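Local coordinates for phosphate transport system protein phoU (Streptococcus pneumoniae, PDB 2I0M), which probably takes part in regulating phosphate uptake, forming a zinc-binding homodimer of all-helical subunits, at residues K124-M129 against E191-Y196; L130-V135 against A149-Q154. All coordinates share one frame; numbering follows the deposited sequence.

Contact 1. Residues K124-M129 against E191-Y196. With ZN (zinc ion), chain B.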
loop_
_atom_site.group_PDB
_atom_site.type_symbol
_atom_site.label_atom_id
_atom_site.label_comp_id
_atom_site.label_asym_id
_atom_site.label_seq_id
_atom_site.Cartn_x
_atom_site.Cartn_y
_atom_site.Cartn_z
ATOM N N LYS A 124 2.307 -5.313 18.950
ATOM C CA LYS A 124 3.495 -4.772 19.625
ATOM C C LYS A 124 4.680 -4.583 18.650
ATOM O O LYS A 124 5.399 -3.586 18.733
ATOM C CB LYS A 124 3.900 -5.670 20.827
ATOM C CG LYS A 124 2.944 -5.626 22.076
ATOM C CD LYS A 124 3.198 -6.763 23.164
ATOM C CE LYS A 124 2.051 -6.826 24.250
ATOM N NZ LYS A 124 1.762 -8.154 25.075
ATOM N N LEU A 125 4.881 -5.531 17.733
ATOM C CA LEU A 125 5.978 -5.433 16.754
ATOM C C LEU A 125 5.694 -4.354 15.699
ATOM O O LEU A 125 6.594 -3.624 15.282
ATOM C CB LEU A 125 6.301 -6.796 16.112
ATOM C CG LEU A 125 7.400 -6.883 15.019
ATOM C CD1 LEU A 125 8.823 -6.539 15.506
ATOM C CD2 LEU A 125 7.412 -8.247 14.355
ATOM N N SER A 126 4.430 -4.229 15.306
ATOM C CA SER A 126 3.983 -3.145 14.436
ATOM C C SER A 126 4.286 -1.772 15.053
ATOM O O SER A 126 4.898 -0.911 14.416
ATOM C CB SER A 126 2.485 -3.291 14.138
ATOM O OG SER A 126 2.250 -4.420 13.306
ATOM N N LEU A 127 3.855 -1.574 16.290
ATOM C CA LEU A 127 4.093 -0.317 16.994
ATOM C C LEU A 127 5.580 0.011 17.109
ATOM O O LEU A 127 5.981 1.139 16.842
ATOM C CB LEU A 127 3.476 -0.354 18.383
ATOM C CG LEU A 127 1.948 -0.313 18.475
ATOM C CD1 LEU A 127 1.547 -0.196 19.959
ATOM C CD2 LEU A 127 1.380 0.849 17.680
ATOM N N SER A 128 6.398 -0.963 17.492
ATOM C CA SER A 128 7.787 -0.654 17.774
ATOM C C SER A 128 8.549 -0.364 16.487
ATOM O O SER A 128 9.464 0.444 16.483
ATOM C CB SER A 128 8.459 -1.733 18.625
ATOM O OG SER A 128 8.829 -2.839 17.844
ATOM N N MET A 129 8.133 -0.999 15.399
ATOM C CA MET A 129 8.642 -0.701 14.058
ATOM C C MET A 129 8.447 0.777 13.718
ATOM O O MET A 129 9.382 1.420 13.230
ATOM C CB MET A 129 7.971 -1.588 13.002
ATOM C CG MET A 129 8.611 -2.983 12.768
ATOM S SD MET A 129 7.574 -4.067 11.689
ATOM C CE MET A 129 7.914 -3.335 10.099
ATOM N N GLU A 191 -0.999 -5.976 9.020
ATOM C CA GLU A 191 -0.050 -6.412 8.021
ATOM C C GLU A 191 0.234 -5.263 7.026
ATOM O O GLU A 191 1.397 -5.016 6.714
ATOM C CB GLU A 191 -0.535 -7.701 7.334
ATOM C CG GLU A 191 0.532 -8.442 6.513
ATOM C CD GLU A 191 0.856 -7.761 5.178
ATOM O OE1 GLU A 191 -0.039 -7.106 4.603
ATOM O OE2 GLU A 191 2.009 -7.886 4.707
ATOM N N ARG A 192 -0.816 -4.567 6.564
ATOM C CA ARG A 192 -0.689 -3.374 5.697
ATOM C C ARG A 192 0.041 -2.205 6.354
ATOM O O ARG A 192 0.930 -1.607 5.744
ATOM C CB ARG A 192 -2.056 -2.873 5.206
ATOM C CG ARG A 192 -2.838 -3.838 4.380
ATOM C CD ARG A 192 -2.187 -4.069 3.043
ATOM N NE ARG A 192 -2.578 -3.049 2.066
ATOM C CZ ARG A 192 -1.892 -1.937 1.843
ATOM N NH1 ARG A 192 -0.764 -1.699 2.512
ATOM N NH2 ARG A 192 -2.319 -1.074 0.939
ATOM N N PHE A 193 -0.359 -1.871 7.580
ATOM C CA PHE A 193 0.338 -0.898 8.431
ATOM C C PHE A 193 1.843 -1.099 8.382
ATOM O O PHE A 193 2.591 -0.168 8.103
ATOM C CB PHE A 193 -0.161 -1.045 9.874
ATOM C CG PHE A 193 0.364 -0.020 10.832
ATOM C CD1 PHE A 193 -0.246 1.225 10.947
ATOM C CD2 PHE A 193 1.420 -0.324 11.680
ATOM C CE1 PHE A 193 0.219 2.172 11.881
ATOM C CE2 PHE A 193 1.896 0.614 12.609
ATOM C CZ PHE A 193 1.290 1.862 12.706
ATOM N N ALA A 194 2.271 -2.332 8.630
ATOM C CA ALA A 194 3.687 -2.677 8.683
ATOM C C ALA A 194 4.366 -2.633 7.312
ATOM O O ALA A 194 5.529 -2.261 7.199
ATOM C CB ALA A 194 3.880 -4.038 9.350
ATOM N N ASP A 195 3.635 -3.005 6.274
ATOM C CA ASP A 195 4.112 -2.872 4.915
ATOM C C ASP A 195 4.436 -1.414 4.555
ATOM O O ASP A 195 5.487 -1.146 3.968
ATOM C CB ASP A 195 3.077 -3.433 3.940
ATOM C CG ASP A 195 3.270 -4.905 3.655
ATOM O OD1 ASP A 195 4.371 -5.441 3.932
ATOM O OD2 ASP A 195 2.317 -5.540 3.118
ATOM N N TYR A 196 3.539 -0.479 4.879
ATOM C CA TYR A 196 3.838 0.951 4.652
ATOM C C TYR A 196 5.083 1.467 5.390
ATOM O O TYR A 196 5.838 2.269 4.841
ATOM C CB TYR A 196 2.634 1.855 4.949
ATOM C CG TYR A 196 1.535 1.737 3.924
ATOM C CD1 TYR A 196 1.746 2.122 2.595
ATOM C CD2 TYR A 196 0.280 1.222 4.269
ATOM C CE1 TYR A 196 0.727 2.004 1.620
ATOM C CE2 TYR A 196 -0.735 1.099 3.303
ATOM C CZ TYR A 196 -0.499 1.502 1.999
ATOM O OH TYR A 196 -1.495 1.383 1.058
HETATM ZN ZN ZN B . 3.907 -7.568 5.206
#
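The ring of Phe193 meets Ser126 at its edge: Phe193 CE2 lies 3.8 Å from Ser126 O, which sits close to the ring plane, and no atom of 124-129 lies over either face. The same edge reaches Ser126 CB, 4.0 Å from Phe193 CD2. With CG anti to the backbone N (chi1 -174°), Phe193 leans toward helix 117-136; its ring also packs on Val23 and Ala27 of helix 5-35. The segment axes approach to 9.8 Å at 23°, nearly parallel, in the helical bundle of the PhoU domain, and the pairing of two small residues, Ser126 and Ala194, is consistent with the 5.8 Å between their CA atoms. One turn beyond Ser126, the Met129 chain bends at chi3 (76°), bringing its CE to 3.9 Å from Ala194 O and alongside Ala194 CB. Ser126 OG takes no part in a bond across the pair; it is hydrogen-bonded to Met122 O within its own helix. Turned away from this interface, the E-x-x-x-D pair of helix 177-209 puts Glu191 OE2 at 2.0 Å and Asp195 OD1 at 2.5 Å from the zinc ion; Asp156 OD2 is a further ligand, and Asp152 completes the four residues of the site.

Contact 2. Residues L130-V135 against A149-Q154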
loop_
_atom_site.group_PDB
_atom_site.type_symbol
_atom_site.label_atom_id
_atom_site.label_comp_id
_atom_site.label_asym_id
_atom_site.label_seq_id
_atom_site.Cartn_x
_atom_site.Cartn_y
_atom_site.Cartn_z
ATOM N N LEU A 130 7.252 1.326 13.978
ATOM C CA LEU A 130 7.008 2.741 13.698
ATOM C C LEU A 130 7.797 3.652 14.636
ATOM O O LEU A 130 8.349 4.661 14.196
ATOM C CB LEU A 130 5.521 3.078 13.783
ATOM C CG LEU A 130 5.126 4.517 13.445
ATOM C CD1 LEU A 130 5.633 4.908 12.028
ATOM C CD2 LEU A 130 3.619 4.700 13.530
ATOM N N ALA A 131 7.839 3.308 15.919
ATOM C CA ALA A 131 8.567 4.102 16.913
ATOM C C ALA A 131 10.060 4.141 16.581
ATOM O O ALA A 131 10.705 5.186 16.677
ATOM C CB ALA A 131 8.337 3.547 18.307
ATOM N N ASP A 132 10.600 2.990 16.200
ATOM C CA ASP A 132 11.977 2.909 15.694
ATOM C C ASP A 132 12.191 3.788 14.456
ATOM O O ASP A 132 13.131 4.571 14.405
ATOM C CB ASP A 132 12.366 1.456 15.396
ATOM C CG ASP A 132 12.531 0.612 16.672
ATOM O OD1 ASP A 132 12.542 1.150 17.803
ATOM O OD2 ASP A 132 12.648 -0.622 16.534
ATOM N N LEU A 133 11.278 3.696 13.497
ATOM C CA LEU A 133 11.345 4.494 12.278
ATOM C C LEU A 133 11.388 5.990 12.580
ATOM O O LEU A 133 12.225 6.700 12.043
ATOM C CB LEU A 133 10.183 4.163 11.336
ATOM C CG LEU A 133 10.064 5.011 10.051
ATOM C CD1 LEU A 133 11.319 4.861 9.155
ATOM C CD2 LEU A 133 8.811 4.682 9.264
ATOM N N LEU A 134 10.494 6.460 13.442
ATOM C CA LEU A 134 10.462 7.875 13.835
ATOM C C LEU A 134 11.754 8.394 14.465
ATOM O O LEU A 134 12.140 9.527 14.208
ATOM C CB LEU A 134 9.243 8.193 14.717
ATOM C CG LEU A 134 7.905 7.879 14.033
ATOM C CD1 LEU A 134 6.762 8.416 14.867
ATOM C CD2 LEU A 134 7.816 8.423 12.605
ATOM N N VAL A 135 12.413 7.578 15.283
ATOM C CA VAL A 135 13.745 7.917 15.817
ATOM C C VAL A 135 14.818 7.847 14.706
ATOM O O VAL A 135 15.672 8.730 14.606
ATOM C CB VAL A 135 14.152 6.984 16.993
ATOM C CG1 VAL A 135 15.568 7.282 17.477
ATOM C CG2 VAL A 135 13.155 7.093 18.153
ATOM N N ALA A 149 12.785 -2.452 8.266
ATOM C CA ALA A 149 12.038 -3.095 7.178
ATOM C C ALA A 149 12.046 -4.607 7.309
ATOM O O ALA A 149 11.035 -5.250 7.038
ATOM C CB ALA A 149 12.588 -2.680 5.801
ATOM N N GLN A 150 13.189 -5.159 7.721
ATOM C CA GLN A 150 13.391 -6.608 7.856
ATOM C C GLN A 150 12.454 -7.289 8.856
ATOM O O GLN A 150 12.101 -8.456 8.678
ATOM C CB GLN A 150 14.842 -6.897 8.248
ATOM C CG GLN A 150 15.824 -6.735 7.105
ATOM C CD GLN A 150 17.271 -6.916 7.533
ATOM O OE1 GLN A 150 17.663 -6.536 8.646
ATOM N NE2 GLN A 150 18.077 -7.496 6.643
ATOM N N LYS A 151 12.064 -6.563 9.905
ATOM C CA LYS A 151 11.110 -7.080 10.900
ATOM C C LYS A 151 9.710 -7.366 10.343
ATOM O O LYS A 151 8.912 -8.024 10.999
ATOM C CB LYS A 151 11.021 -6.149 12.106
ATOM C CG LYS A 151 12.302 -6.103 12.915
ATOM C CD LYS A 151 12.196 -5.080 14.040
ATOM C CE LYS A 151 13.461 -5.085 14.887
ATOM N NZ LYS A 151 13.168 -4.561 16.242
ATOM N N ASP A 152 9.431 -6.875 9.138
ATOM C CA ASP A 152 8.173 -7.167 8.446
ATOM C C ASP A 152 8.011 -8.648 8.100
ATOM O O ASP A 152 6.883 -9.142 8.070
ATOM C CB ASP A 152 8.026 -6.303 7.191
ATOM C CG ASP A 152 6.609 -6.301 6.640
ATOM O OD1 ASP A 152 5.655 -5.998 7.381
ATOM O OD2 ASP A 152 6.457 -6.603 5.444
ATOM N N GLU A 153 9.121 -9.348 7.837
ATOM C CA GLU A 153 9.108 -10.815 7.711
ATOM C C GLU A 153 8.322 -11.446 8.861
ATOM O O GLU A 153 7.447 -12.271 8.630
ATOM C CB GLU A 153 10.535 -11.408 7.649
ATOM C CG GLU A 153 10.616 -12.792 6.951
ATOM C CD GLU A 153 11.973 -13.522 7.112
ATOM O OE1 GLU A 153 12.976 -12.907 7.550
ATOM O OE2 GLU A 153 12.044 -14.731 6.791
ATOM N N GLN A 154 8.616 -11.027 10.092
ATOM C CA GLN A 154 7.925 -11.548 11.278
ATOM C C GLN A 154 6.422 -11.238 11.311
ATOM O O GLN A 154 5.616 -12.094 11.702
ATOM C CB GLN A 154 8.593 -11.062 12.568
ATOM C CG GLN A 154 9.859 -11.808 12.925
ATOM C CD GLN A 154 11.117 -11.088 12.470
ATOM O OE1 GLN A 154 11.726 -11.456 11.455
ATOM N NE2 GLN A 154 11.521 -10.054 13.224
#
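Lys151 faces Asp132 from the junction of helix 142-150 and helix 152-168, where the backbone bonds span three residues rather than four, Asp152 N to Ala149 O at 3.1 Å and Glu153 N to Gln150 O at 3.2 Å, while segment 130-135 is regular helix with Leu134 N bonded to Leu130 O at 2.9 Å. This joins two neighbouring elements of the helical PhoU domain: helix 117-136 and the kinked helical run that follows it. The contact is slight, 38 Å² in all, and lies at the surface. Both CB atoms are directed at the opposite segment, and the two side chains cross at about a right angle. The lysine chain is extended beyond CG (chi2 176°, chi3 177°), which carries the ammonium group toward the Asp132 carboxylate, and on the way it packs against Leu125 and Met129 of helix 117-136. Next in sequence, Asp152 is buried and belongs to the zinc site, while Lys151 is partly exposed. Charge attraction probably steers the lysine more than a directed bond does, for the salt bridge is long: Lys151 NZ stands 4.0 Å from Asp132 OD2, with no hydrogen bond between them.

From the N terminus, helix 5-35 comes first and later packs beside contact 1. Helix 117-136 supplies the first segment of both contacts, 124-129 and then 130-135 directly after it. Contact 2 closes the shorter loop, with 13 residues between its segments, when the chain returns at 149-154; contact 1 closes a longer one, of 61 residues, when helix 177-209 arrives with 191-196. The shorter loop lies wholly within the longer, so the two nest without crossing. Contact 1 packs helix 117-136 on helix 177-209, while contact 2 adds a slight link from helix 117-136 to the junction of helix 142-150 and helix 152-168. Their centres are about 7 Å apart, and Ala194 CB touches Asp152 OD1 at 3.3 Å beside the zinc site.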